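Local coordinates for protein succinate dehydrogenase subunit B (Mycolicibacterium smegmatis MC2 51, PDB 6LUM) that carries 2Fe-2S, 4Fe-4S and 3Fe-4S clusters and probably relays electrons from subunit A toward the membrane part of succinate dehydrogenase, at residues J[69-74]-J[127-132]; J[19-24]-J[49-54]; J[145-150]-J[203-208]; J[156-161]-J[208-213]. All blocks are in the same frame, centred on the assembly; numbering follows the deposited sequence.

Contact 1: J[69-74]-J[127-132]; sequences GTLTFR and KDLVVN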
loop_
_atom_site.group_PDB
_atom_site.type_symbol
_atom_site.label_atom_id
_atom_site.label_comp_id
_atom_site.label_asym_id
_atom_site.label_seq_id
_atom_site.Cartn_x
_atom_site.Cartn_y
_atom_site.Cartn_z
ATOM N N GLY J 69 18.878 -34.072 33.403
ATOM C CA GLY J 69 19.644 -32.861 33.232
ATOM C C GLY J 69 19.929 -32.601 31.777
ATOM O O GLY J 69 20.440 -31.543 31.409
ATOM N N THR J 70 19.573 -33.559 30.934
ATOM C CA THR J 70 19.394 -33.293 29.518
ATOM C C THR J 70 17.988 -32.786 29.216
ATOM O O THR J 70 17.741 -32.287 28.116
ATOM C CB THR J 70 19.687 -34.565 28.714
ATOM O OG1 THR J 70 20.952 -35.096 29.121
ATOM C CG2 THR J 70 19.770 -34.267 27.233
ATOM N N LEU J 71 17.076 -32.870 30.184
ATOM C CA LEU J 71 15.674 -32.527 29.979
ATOM C C LEU J 71 15.497 -31.017 29.974
ATOM O O LEU J 71 15.785 -30.353 30.971
ATOM C CB LEU J 71 14.819 -33.156 31.072
ATOM C CG LEU J 71 13.354 -32.754 31.066
ATOM C CD1 LEU J 71 12.743 -33.087 29.733
ATOM C CD2 LEU J 71 12.621 -33.471 32.158
ATOM N N THR J 72 15.015 -30.471 28.866
ATOM C CA THR J 72 14.788 -29.043 28.771
ATOM C C THR J 72 13.304 -28.754 28.622
ATOM O O THR J 72 12.530 -29.590 28.168
ATOM C CB THR J 72 15.543 -28.436 27.592
ATOM O OG1 THR J 72 14.876 -28.781 26.380
ATOM C CG2 THR J 72 16.946 -28.965 27.548
ATOM N N PHE J 73 12.921 -27.551 29.028
ATOM C CA PHE J 73 11.568 -27.042 28.894
ATOM C C PHE J 73 11.614 -25.575 29.277
ATOM O O PHE J 73 12.578 -25.114 29.889
ATOM C CB PHE J 73 10.570 -27.808 29.761
ATOM C CG PHE J 73 10.910 -27.828 31.216
ATOM C CD1 PHE J 73 11.817 -28.726 31.714
ATOM C CD2 PHE J 73 10.298 -26.965 32.088
ATOM C CE1 PHE J 73 12.119 -28.743 33.042
ATOM C CE2 PHE J 73 10.600 -26.984 33.417
ATOM C CZ PHE J 73 11.513 -27.869 33.891
ATOM N N ARG J 74 10.579 -24.847 28.897
ATOM C CA ARG J 74 10.509 -23.422 29.157
ATOM C C ARG J 74 9.682 -23.161 30.405
ATOM O O ARG J 74 8.717 -23.872 30.676
ATOM C CB ARG J 74 9.905 -22.690 27.969
ATOM C CG ARG J 74 10.749 -22.740 26.745
ATOM C CD ARG J 74 10.110 -21.985 25.629
ATOM N NE ARG J 74 10.992 -21.876 24.480
ATOM C CZ ARG J 74 10.662 -22.256 23.254
ATOM N NH1 ARG J 74 9.470 -22.772 23.029
ATOM N NH2 ARG J 74 11.516 -22.121 22.259
ATOM N N LYS J 127 13.659 -29.834 21.063
ATOM C CA LYS J 127 14.235 -30.769 22.013
ATOM C C LYS J 127 13.067 -31.337 22.802
ATOM O O LYS J 127 11.907 -31.130 22.433
ATOM C CB LYS J 127 15.289 -30.073 22.884
ATOM C CG LYS J 127 16.357 -30.990 23.421
ATOM C CD LYS J 127 17.645 -30.248 23.614
ATOM C CE LYS J 127 18.621 -31.063 24.416
ATOM N NZ LYS J 127 18.032 -31.501 25.696
ATOM N N ASP J 128 13.347 -32.047 23.875
ATOM C CA ASP J 128 12.248 -32.545 24.685
ATOM C C ASP J 128 11.449 -31.397 25.269
ATOM O O ASP J 128 12.012 -30.482 25.863
ATOM C CB ASP J 128 12.795 -33.446 25.779
ATOM C CG ASP J 128 14.066 -32.919 26.360
ATOM O OD1 ASP J 128 15.123 -33.526 26.093
ATOM O OD2 ASP J 128 14.020 -31.911 27.087
ATOM N N LEU J 129 10.139 -31.422 25.052
ATOM C CA LEU J 129 9.168 -30.466 25.575
ATOM C C LEU J 129 9.408 -29.035 25.122
ATOM O O LEU J 129 8.730 -28.131 25.598
ATOM C CB LEU J 129 9.107 -30.499 27.102
ATOM C CG LEU J 129 9.064 -31.855 27.783
ATOM C CD1 LEU J 129 9.070 -31.680 29.271
ATOM C CD2 LEU J 129 7.852 -32.597 27.361
ATOM N N VAL J 130 10.333 -28.796 24.202
ATOM C CA VAL J 130 10.573 -27.467 23.653
ATOM C C VAL J 130 10.185 -27.497 22.185
ATOM O O VAL J 130 10.634 -28.374 21.443
ATOM C CB VAL J 130 12.037 -27.033 23.823
ATOM C CG1 VAL J 130 12.308 -25.827 22.999
ATOM C CG2 VAL J 130 12.325 -26.728 25.247
ATOM N N VAL J 131 9.349 -26.558 21.761
ATOM C CA VAL J 131 8.922 -26.496 20.375
ATOM C C VAL J 131 9.353 -25.163 19.787
ATOM O O VAL J 131 9.856 -24.284 20.479
ATOM C CB VAL J 131 7.409 -26.700 20.213
ATOM C CG1 VAL J 131 6.981 -27.970 20.892
ATOM C CG2 VAL J 131 6.669 -25.534 20.770
ATOM N N ASN J 132 9.152 -25.031 18.488
ATOM C CA ASN J 132 9.563 -23.854 17.737
ATOM C C ASN J 132 8.343 -22.956 17.576
ATOM O O ASN J 132 7.474 -23.215 16.744
ATOM C CB ASN J 132 10.147 -24.271 16.394
ATOM C CG ASN J 132 10.808 -23.134 15.660
ATOM O OD1 ASN J 132 11.313 -22.198 16.268
ATOM N ND2 ASN J 132 10.810 -23.212 14.340
#

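Contact 2: J[19-24]-J[49-54]; sequences VPEGAV and PCLPSD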
loop_
_atom_site.group_PDB
_atom_site.type_symbol
_atom_site.label_atom_id
_atom_site.label_comp_id
_atom_site.label_asym_id
_atom_site.label_seq_id
_atom_site.Cartn_x
_atom_site.Cartn_y
_atom_site.Cartn_z
ATOM N N VAL J 19 15.694 -35.317 50.723
ATOM C CA VAL J 19 14.879 -36.118 51.631
ATOM C C VAL J 19 13.413 -35.810 51.351
ATOM O O VAL J 19 13.038 -34.633 51.307
ATOM C CB VAL J 19 15.222 -35.817 53.102
ATOM C CG1 VAL J 19 14.344 -36.626 54.040
ATOM C CG2 VAL J 19 16.701 -36.080 53.357
ATOM N N PRO J 20 12.564 -36.809 51.160
ATOM C CA PRO J 20 11.124 -36.562 51.050
ATOM C C PRO J 20 10.520 -36.365 52.434
ATOM O O PRO J 20 11.144 -36.642 53.450
ATOM C CB PRO J 20 10.612 -37.838 50.385
ATOM C CG PRO J 20 11.548 -38.890 50.878
ATOM C CD PRO J 20 12.897 -38.232 50.982
ATOM N N GLU J 21 9.282 -35.866 52.461
ATOM C CA GLU J 21 8.558 -35.714 53.719
ATOM C C GLU J 21 7.343 -36.628 53.778
ATOM O O GLU J 21 7.290 -37.530 54.618
ATOM C CB GLU J 21 8.131 -34.253 53.895
ATOM C CG GLU J 21 9.285 -33.272 53.902
ATOM C CD GLU J 21 9.711 -32.883 52.498
ATOM O OE1 GLU J 21 9.049 -33.329 51.540
ATOM O OE2 GLU J 21 10.701 -32.135 52.350
ATOM N N GLY J 22 6.370 -36.419 52.898
ATOM C CA GLY J 22 5.322 -37.384 52.643
ATOM C C GLY J 22 5.176 -37.546 51.149
ATOM O O GLY J 22 4.707 -36.637 50.463
ATOM N N ALA J 23 5.527 -38.715 50.635
ATOM C CA ALA J 23 5.722 -38.888 49.207
ATOM C C ALA J 23 4.781 -39.944 48.658
ATOM O O ALA J 23 4.468 -40.937 49.323
ATOM C CB ALA J 23 7.170 -39.277 48.896
ATOM N N VAL J 24 4.329 -39.714 47.434
ATOM C CA VAL J 24 3.545 -40.701 46.716
ATOM C C VAL J 24 4.342 -41.334 45.584
ATOM O O VAL J 24 3.911 -42.366 45.047
ATOM C CB VAL J 24 2.235 -40.091 46.183
ATOM C CG1 VAL J 24 1.224 -41.177 45.866
ATOM C CG2 VAL J 24 1.667 -39.133 47.206
ATOM N N PRO J 49 9.038 -37.852 43.866
ATOM C CA PRO J 49 8.062 -37.725 44.947
ATOM C C PRO J 49 7.133 -36.549 44.717
ATOM O O PRO J 49 7.530 -35.517 44.176
ATOM C CB PRO J 49 8.939 -37.501 46.181
ATOM C CG PRO J 49 10.108 -36.814 45.649
ATOM C CD PRO J 49 10.363 -37.376 44.283
ATOM N N CYS J 50 5.886 -36.714 45.137
ATOM C CA CYS J 50 4.859 -35.701 44.982
ATOM C C CYS J 50 4.339 -35.293 46.350
ATOM O O CYS J 50 4.586 -35.963 47.352
ATOM C CB CYS J 50 3.714 -36.216 44.104
ATOM S SG CYS J 50 2.349 -35.074 43.854
ATOM N N LEU J 51 3.619 -34.184 46.389
ATOM C CA LEU J 51 3.004 -33.660 47.599
ATOM C C LEU J 51 1.590 -33.210 47.288
ATOM O O LEU J 51 1.162 -33.219 46.131
ATOM C CB LEU J 51 3.807 -32.480 48.171
ATOM C CG LEU J 51 4.960 -32.698 49.146
ATOM C CD1 LEU J 51 4.441 -33.379 50.389
ATOM C CD2 LEU J 51 6.105 -33.466 48.530
ATOM N N PRO J 52 0.820 -32.829 48.309
ATOM C CA PRO J 52 -0.432 -32.118 48.021
ATOM C C PRO J 52 -0.200 -30.738 47.440
ATOM O O PRO J 52 -0.929 -30.319 46.534
ATOM C CB PRO J 52 -1.116 -32.055 49.392
ATOM C CG PRO J 52 -0.535 -33.186 50.147
ATOM C CD PRO J 52 0.888 -33.245 49.718
ATOM N N SER J 53 0.790 -30.011 47.943
ATOM C CA SER J 53 1.109 -28.678 47.438
ATOM C C SER J 53 2.263 -28.730 46.440
ATOM O O SER J 53 3.304 -28.108 46.624
ATOM C CB SER J 53 1.423 -27.740 48.597
ATOM O OG SER J 53 0.276 -27.525 49.396
ATOM N N ASP J 54 2.070 -29.488 45.368
ATOM C CA ASP J 54 3.021 -29.534 44.271
ATOM C C ASP J 54 2.321 -29.201 42.971
ATOM O O ASP J 54 1.116 -28.962 42.929
ATOM C CB ASP J 54 3.698 -30.898 44.134
ATOM C CG ASP J 54 4.812 -31.098 45.125
ATOM O OD1 ASP J 54 5.406 -30.095 45.565
ATOM O OD2 ASP J 54 5.119 -32.264 45.441
#

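Contact 3: J[145-150]-J[203-208]; sequences PFLVTS and HRFIFD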
loop_
_atom_site.group_PDB
_atom_site.type_symbol
_atom_site.label_atom_id
_atom_site.label_comp_id
_atom_site.label_asym_id
_atom_site.label_seq_id
_atom_site.Cartn_x
_atom_site.Cartn_y
_atom_site.Cartn_z
ATOM N N PRO J 145 -1.492 -7.124 14.292
ATOM C CA PRO J 145 -1.999 -6.992 15.661
ATOM C C PRO J 145 -1.552 -5.719 16.365
ATOM O O PRO J 145 -1.115 -5.748 17.509
ATOM C CB PRO J 145 -1.420 -8.231 16.346
ATOM C CG PRO J 145 -0.124 -8.389 15.684
ATOM C CD PRO J 145 -0.297 -7.980 14.253
ATOM N N PHE J 146 -1.667 -4.589 15.677
ATOM C CA PHE J 146 -1.305 -3.307 16.256
ATOM C C PHE J 146 -2.329 -2.269 15.842
ATOM O O PHE J 146 -3.028 -2.423 14.843
ATOM C CB PHE J 146 0.091 -2.872 15.833
ATOM C CG PHE J 146 0.407 -3.160 14.405
ATOM C CD1 PHE J 146 -0.041 -2.331 13.406
ATOM C CD2 PHE J 146 1.170 -4.248 14.063
ATOM C CE1 PHE J 146 0.258 -2.589 12.102
ATOM C CE2 PHE J 146 1.467 -4.508 12.756
ATOM C CZ PHE J 146 1.012 -3.678 11.777
ATOM N N LEU J 147 -2.411 -1.204 16.623
ATOM C CA LEU J 147 -3.383 -0.157 16.353
ATOM C C LEU J 147 -2.909 0.687 15.180
ATOM O O LEU J 147 -1.862 1.335 15.260
ATOM C CB LEU J 147 -3.574 0.717 17.585
ATOM C CG LEU J 147 -4.955 1.326 17.764
ATOM C CD1 LEU J 147 -5.859 0.318 18.420
ATOM C CD2 LEU J 147 -4.884 2.585 18.576
ATOM N N VAL J 148 -3.666 0.674 14.094
ATOM C CA VAL J 148 -3.396 1.534 12.953
ATOM C C VAL J 148 -4.283 2.762 13.069
ATOM O O VAL J 148 -5.490 2.642 13.295
ATOM C CB VAL J 148 -3.644 0.794 11.633
ATOM C CG1 VAL J 148 -3.416 1.716 10.469
ATOM C CG2 VAL J 148 -2.739 -0.410 11.531
ATOM N N THR J 149 -3.685 3.947 12.933
ATOM C CA THR J 149 -4.372 5.205 13.185
ATOM C C THR J 149 -3.898 6.269 12.200
ATOM O O THR J 149 -3.200 5.984 11.226
ATOM C CB THR J 149 -4.174 5.655 14.634
ATOM O OG1 THR J 149 -2.782 5.593 14.967
ATOM C CG2 THR J 149 -4.991 4.801 15.581
ATOM N N SER J 150 -4.270 7.517 12.485
ATOM C CA SER J 150 -4.282 8.573 11.474
ATOM C C SER J 150 -2.883 9.029 11.077
ATOM O O SER J 150 -2.460 8.837 9.932
ATOM C CB SER J 150 -5.086 9.759 11.998
ATOM O OG SER J 150 -5.028 10.846 11.096
ATOM N N HIS J 203 -9.673 -10.232 16.716
ATOM C CA HIS J 203 -10.930 -9.770 17.289
ATOM C C HIS J 203 -10.698 -8.581 18.199
ATOM O O HIS J 203 -11.457 -7.604 18.173
ATOM C CB HIS J 203 -11.576 -10.929 18.045
ATOM C CG HIS J 203 -12.783 -10.562 18.848
ATOM N ND1 HIS J 203 -12.701 -10.005 20.101
ATOM C CD2 HIS J 203 -14.100 -10.741 18.604
ATOM C CE1 HIS J 203 -13.917 -9.824 20.581
ATOM N NE2 HIS J 203 -14.782 -10.264 19.692
ATOM N N ARG J 204 -9.627 -8.639 18.988
ATOM C CA ARG J 204 -9.300 -7.549 19.904
ATOM C C ARG J 204 -9.202 -6.210 19.183
ATOM O O ARG J 204 -9.597 -5.176 19.725
ATOM C CB ARG J 204 -7.989 -7.867 20.624
ATOM C CG ARG J 204 -7.635 -6.925 21.745
ATOM C CD ARG J 204 -6.832 -5.759 21.228
ATOM N NE ARG J 204 -6.520 -4.789 22.259
ATOM C CZ ARG J 204 -6.236 -3.523 22.001
ATOM N NH1 ARG J 204 -6.270 -3.084 20.765
ATOM N NH2 ARG J 204 -5.960 -2.689 22.980
ATOM N N PHE J 205 -8.663 -6.203 17.968
ATOM C CA PHE J 205 -8.441 -4.968 17.225
ATOM C C PHE J 205 -9.563 -4.639 16.262
ATOM O O PHE J 205 -9.737 -3.475 15.901
ATOM C CB PHE J 205 -7.146 -5.049 16.427
ATOM C CG PHE J 205 -5.930 -4.940 17.260
ATOM C CD1 PHE J 205 -5.532 -3.724 17.754
ATOM C CD2 PHE J 205 -5.184 -6.050 17.553
ATOM C CE1 PHE J 205 -4.416 -3.624 18.522
ATOM C CE2 PHE J 205 -4.078 -5.950 18.329
ATOM C CZ PHE J 205 -3.694 -4.736 18.810
ATOM N N ILE J 206 -10.303 -5.639 15.806
ATOM C CA ILE J 206 -11.442 -5.376 14.945
ATOM C C ILE J 206 -12.557 -4.725 15.742
ATOM O O ILE J 206 -13.247 -3.830 15.246
ATOM C CB ILE J 206 -11.898 -6.678 14.269
ATOM C CG1 ILE J 206 -10.955 -7.031 13.129
ATOM C CG2 ILE J 206 -13.296 -6.553 13.765
ATOM C CD1 ILE J 206 -11.043 -8.447 12.707
ATOM N N PHE J 207 -12.737 -5.131 16.994
ATOM C CA PHE J 207 -13.800 -4.558 17.805
ATOM C C PHE J 207 -13.297 -3.462 18.731
ATOM O O PHE J 207 -13.859 -3.248 19.805
ATOM C CB PHE J 207 -14.515 -5.660 18.572
ATOM C CG PHE J 207 -15.368 -6.517 17.694
ATOM C CD1 PHE J 207 -14.808 -7.498 16.907
ATOM C CD2 PHE J 207 -16.719 -6.312 17.614
ATOM C CE1 PHE J 207 -15.580 -8.265 16.091
ATOM C CE2 PHE J 207 -17.487 -7.083 16.796
ATOM C CZ PHE J 207 -16.917 -8.056 16.039
ATOM N N ASP J 208 -12.260 -2.747 18.311
ATOM C CA ASP J 208 -11.718 -1.594 19.020
ATOM C C ASP J 208 -12.135 -0.333 18.281
ATOM O O ASP J 208 -11.864 -0.197 17.085
ATOM C CB ASP J 208 -10.198 -1.679 19.108
ATOM C CG ASP J 208 -9.623 -0.740 20.129
ATOM O OD1 ASP J 208 -10.405 -0.138 20.879
ATOM O OD2 ASP J 208 -8.388 -0.605 20.191
#

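Contact 4: J[156-161]-J[208-213]; sequences KERIQS and DSRDEA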
loop_
_atom_site.group_PDB
_atom_site.type_symbol
_atom_site.label_atom_id
_atom_site.label_comp_id
_atom_site.label_asym_id
_atom_site.label_seq_id
_atom_site.Cartn_x
_atom_site.Cartn_y
_atom_site.Cartn_z
ATOM N N LYS J 156 -3.546 14.136 23.833
ATOM C CA LYS J 156 -4.275 13.946 25.078
ATOM C C LYS J 156 -5.184 12.722 25.006
ATOM O O LYS J 156 -6.386 12.812 25.252
ATOM C CB LYS J 156 -5.059 15.200 25.440
ATOM C CG LYS J 156 -5.456 15.254 26.892
ATOM C CD LYS J 156 -4.229 15.272 27.764
ATOM C CE LYS J 156 -3.444 16.556 27.593
ATOM N NZ LYS J 156 -4.143 17.711 28.210
ATOM N N GLU J 157 -4.641 11.574 24.593
ATOM C CA GLU J 157 -5.314 10.285 24.769
ATOM C C GLU J 157 -6.719 10.222 24.171
ATOM O O GLU J 157 -7.714 10.364 24.881
ATOM C CB GLU J 157 -5.306 9.842 26.247
ATOM C CG GLU J 157 -5.881 10.753 27.329
ATOM C CD GLU J 157 -7.326 10.497 27.629
ATOM O OE1 GLU J 157 -7.811 9.408 27.290
ATOM O OE2 GLU J 157 -7.977 11.385 28.205
ATOM N N ARG J 158 -6.792 10.078 22.849
ATOM C CA ARG J 158 -8.049 9.975 22.115
ATOM C C ARG J 158 -9.110 9.176 22.865
ATOM O O ARG J 158 -8.822 8.158 23.494
ATOM C CB ARG J 158 -7.776 9.334 20.756
ATOM C CG ARG J 158 -7.111 7.987 20.834
ATOM C CD ARG J 158 -6.995 7.382 19.460
ATOM N NE ARG J 158 -5.988 8.035 18.637
ATOM C CZ ARG J 158 -4.749 7.583 18.499
ATOM N NH1 ARG J 158 -4.386 6.478 19.123
ATOM N NH2 ARG J 158 -3.877 8.219 17.733
ATOM N N ILE J 159 -10.350 9.657 22.773
ATOM C CA ILE J 159 -11.430 9.292 23.685
ATOM C C ILE J 159 -12.066 7.971 23.268
ATOM O O ILE J 159 -12.039 7.580 22.098
ATOM C CB ILE J 159 -12.468 10.433 23.737
ATOM C CG1 ILE J 159 -11.785 11.756 24.071
ATOM C CG2 ILE J 159 -13.544 10.161 24.763
ATOM C CD1 ILE J 159 -11.578 12.649 22.881
ATOM N N GLN J 160 -12.644 7.276 24.246
ATOM C CA GLN J 160 -13.350 6.022 24.020
ATOM C C GLN J 160 -14.293 5.788 25.189
ATOM O O GLN J 160 -13.911 5.990 26.340
ATOM C CB GLN J 160 -12.365 4.868 23.876
ATOM C CG GLN J 160 -12.975 3.502 23.935
ATOM C CD GLN J 160 -12.062 2.464 23.364
ATOM O OE1 GLN J 160 -11.637 2.565 22.224
ATOM N NE2 GLN J 160 -11.740 1.463 24.156
ATOM N N SER J 161 -15.512 5.385 24.894
ATOM C CA SER J 161 -16.535 5.253 25.912
ATOM C C SER J 161 -16.290 4.026 26.777
ATOM O O SER J 161 -15.677 3.056 26.335
ATOM C CB SER J 161 -17.900 5.141 25.254
ATOM O OG SER J 161 -18.155 6.272 24.453
ATOM N N ASP J 208 -12.260 -2.747 18.311
ATOM C CA ASP J 208 -11.718 -1.594 19.020
ATOM C C ASP J 208 -12.135 -0.333 18.281
ATOM O O ASP J 208 -11.864 -0.197 17.085
ATOM C CB ASP J 208 -10.198 -1.679 19.108
ATOM C CG ASP J 208 -9.623 -0.740 20.129
ATOM O OD1 ASP J 208 -10.405 -0.138 20.879
ATOM O OD2 ASP J 208 -8.388 -0.605 20.191
ATOM N N SER J 209 -12.784 0.590 18.991
ATOM C CA SER J 209 -13.327 1.779 18.346
ATOM C C SER J 209 -12.236 2.630 17.717
ATOM O O SER J 209 -12.401 3.134 16.602
ATOM C CB SER J 209 -14.114 2.603 19.351
ATOM O OG SER J 209 -15.006 1.778 20.057
ATOM N N ARG J 210 -11.122 2.810 18.413
ATOM C CA ARG J 210 -10.076 3.705 17.934
ATOM C C ARG J 210 -9.113 3.005 16.990
ATOM O O ARG J 210 -7.904 3.065 17.159
ATOM C CB ARG J 210 -9.332 4.314 19.113
ATOM C CG ARG J 210 -9.243 3.446 20.333
ATOM C CD ARG J 210 -8.327 4.095 21.331
ATOM N NE ARG J 210 -8.274 3.391 22.602
ATOM C CZ ARG J 210 -7.420 2.414 22.883
ATOM N NH1 ARG J 210 -6.547 2.014 21.978
ATOM N NH2 ARG J 210 -7.448 1.835 24.070
ATOM N N ASP J 211 -9.647 2.355 15.968
ATOM C CA ASP J 211 -8.839 1.654 14.986
ATOM C C ASP J 211 -9.340 1.990 13.589
ATOM O O ASP J 211 -10.535 2.192 13.375
ATOM C CB ASP J 211 -8.878 0.141 15.217
ATOM C CG ASP J 211 -7.733 -0.578 14.548
ATOM O OD1 ASP J 211 -6.694 0.055 14.301
ATOM O OD2 ASP J 211 -7.872 -1.779 14.262
ATOM N N GLU J 212 -8.416 2.054 12.640
ATOM C CA GLU J 212 -8.728 2.430 11.269
ATOM C C GLU J 212 -8.294 1.362 10.276
ATOM O O GLU J 212 -7.969 1.670 9.132
ATOM C CB GLU J 212 -8.079 3.763 10.912
ATOM C CG GLU J 212 -8.220 4.816 11.974
ATOM C CD GLU J 212 -7.404 6.046 11.669
ATOM O OE1 GLU J 212 -6.879 6.141 10.542
ATOM O OE2 GLU J 212 -7.286 6.917 12.554
ATOM N N ALA J 213 -8.254 0.107 10.705
ATOM C CA ALA J 213 -7.970 -0.987 9.790
ATOM C C ALA J 213 -8.843 -2.195 10.094
ATOM O O ALA J 213 -8.467 -3.328 9.782
ATOM C CB ALA J 213 -6.496 -1.375 9.832
#

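Contact 1: J[69-74]-J[127-132]
With its CG lodged between the backbone N and the carbonyl carbon (chi1 40°), D128 folds its carboxylate back against T72, while the chain of R74, extended from CG to NE, runs the other way to the backbone of V131. The first group gives a backbone-to-side-chain bond: T72 N donates to D128 OD2 at an angle of 161°, the exact length being doubtful at this resolution. The hydroxyl of T72 adds a weak bond whose acceptor, D128 OD2 or D128 O, is not settled. D128 OD1 pairs within its own segment with K127 NZ (3.6 Å), so this buried carboxylate is met at both oxygens. All this takes place on a two-stranded hairpin, in which a type II turn from K127 to V130 joins strands 125-127 and 130-131, placed against the loop that leads into the 2Fe-2S cluster ligands. At the other end, R74 NH1 reaches V131 O at 3.0 Å, the oxygen lying at the guanidinium edge but tilted 21° out of its plane, and R74 NH2 adds a weaker bond to it. V130 CG1 rides over one guanidinium face, and R74 NE forms a salt bridge to E161 of subunit A. An alanine in place of R74 would be likely to leave both V131 O and the carboxylate of that E161 without this partner. Between the polar ends L129 fills in, its CD1 4.0 Å from L71 CD1 and its CB 4.1 Å from F73 CB.

Contact 2: J[19-24]-J[49-54]
A23 and P49 make the apolar part of this contact, the methyl CB of A23 lying 3.7 Å from CB of the proline ring. Their alpha carbons are also the nearest pair across the two segments, 5.0 Å apart, and the chains diverge from there, the touching parts running at 101° to each other. The second kind of contact is a leucine branch on a carbonyl. L51 has CG anti to its carbonyl carbon (chi1 -88°), and this turn of the side chain carries CD1 to 3.3 Å from G22 O; the other branch, CD2, passes 4.2 Å from the carboxylate atom E21 OE1. The segments meet at one end of an antiparallel strand pair in the 2Fe-2S domain's mixed sheet: 19-24 leads into strand 27-32, while the loop 49-54 leaves strand 42-47, the outermost on that side within the chain. Pairing does not continue here, for no hydrogen bond crosses between the segments. Backbone-to-backbone approaches make up the third kind, and they gather round the carbonyl of C50. Its oxygen lies 3.6 Å from A23 CA and 3.2 Å from G22 O, two acceptors side by side with no proton to share. The side chain of C50 is buried and packs on V26, M101 and M104; V24 touches M104 as well, so this one methionine is met from both segments. G22 and A23, by contrast, lie at the surface.

Contact 3: J[145-150]-J[203-208]
F205 sends its CB toward the 145-150 segment, and with CG anti to the carbonyl carbon (chi1 -74°) the ring is laid against the backbone of P145 and F146. Beyond CG, CD1 meets the L147 branch CD1 at 4.1 Å, while CD2 comes to 3.8 Å from P145 CA. One atom further out, CE1 touches L147 N (3.7 Å) and CE2 lies by P145 CB (4.0 Å). Both CE2 and, at the tip, CZ come close to P145 O, which approaches the ring obliquely. The ring is sandwiched as well: R204 CD sits above the centre of one face, and F146 N lies over the opposite face, displaced toward the rim. L147 reaches past the phenyl to a charged pair, its CD1 3.2 Å from D208 OD2 and at the edge of the R204 guanidinium. R204 NH1 and D208 OD2 form a salt bridge of 3.3 Å, and R204 NH2 is hydrogen-bonded to G101 O of subunit A. F205 stands near the C-terminal end of helix 196-206, in the dicluster domain, where it also touches R217 of helix 214-221, while H203 and F207 pack on helix 246-258.

Contact 4: J[156-161]-J[208-213]
Q160 and R210 bring two flat groups together with little turn between them: the amide and guanidinium planes are 12° apart, and the amide end approaches the guanidinium obliquely. Toward D208 the same amide stands almost upright, its plane 83° from that of the carboxylate, with Q160 CD 4.0 Å from D208 OD1. The second segment is the loop joining helix 196-206 to helix 214-221 in the dicluster domain; R210 is the centre of an inverse gamma turn there, and A213 holds the N-cap position of the second helix. Q160 reaches this turn because its CG is anti to the backbone N and the chain stays extended beyond it, which brings Q160 CD to 4.0 Å from R210 NE and the amide end close to CB of S209. Were an alanine to stand in place of Q160, a gap would probably open beside R210 CG and D208 OD1 would lose a polar neighbour. R210 NH1 and D208 OD2, 3.7 Å apart, make a long pairing of charges in which no N-H points at the oxygen. Subunit A closes round the arginines: its E98 lies in a weak, long ion pair with R210 NE, and its K99 O takes a weak bond from R158 NH1. This carboxylate and carbonyl may ease the nearness of two like charges. The arginine chains themselves cross at about a right angle and meet through their aliphatic parts, R158 CD lying 3.9 Å from R210 CB.

Contacts 1 and 2 belong to the N-terminal, 2Fe-2S part of the chain, with centres about 24 Å apart and nearest atoms about 13 Å apart. Contacts 3 and 4 lie on the opposite side of the chain's centre, and the centres of contacts 1 and 3 are about 35 Å apart. Contacts 3 and 4 form one continuous patch: their centres are about 9 Å apart, they share D208, and V148 N to D211 OD1 and V148 O to E212 N, each 3.1 Å, are probable hydrogen bonds between them. The clusters lie between these ends; the side chain of R74 in contact 1 is about 8 Å from the 2Fe-2S cluster, and that of R204 in contact 3 about 10 Å from the 4Fe-4S cluster.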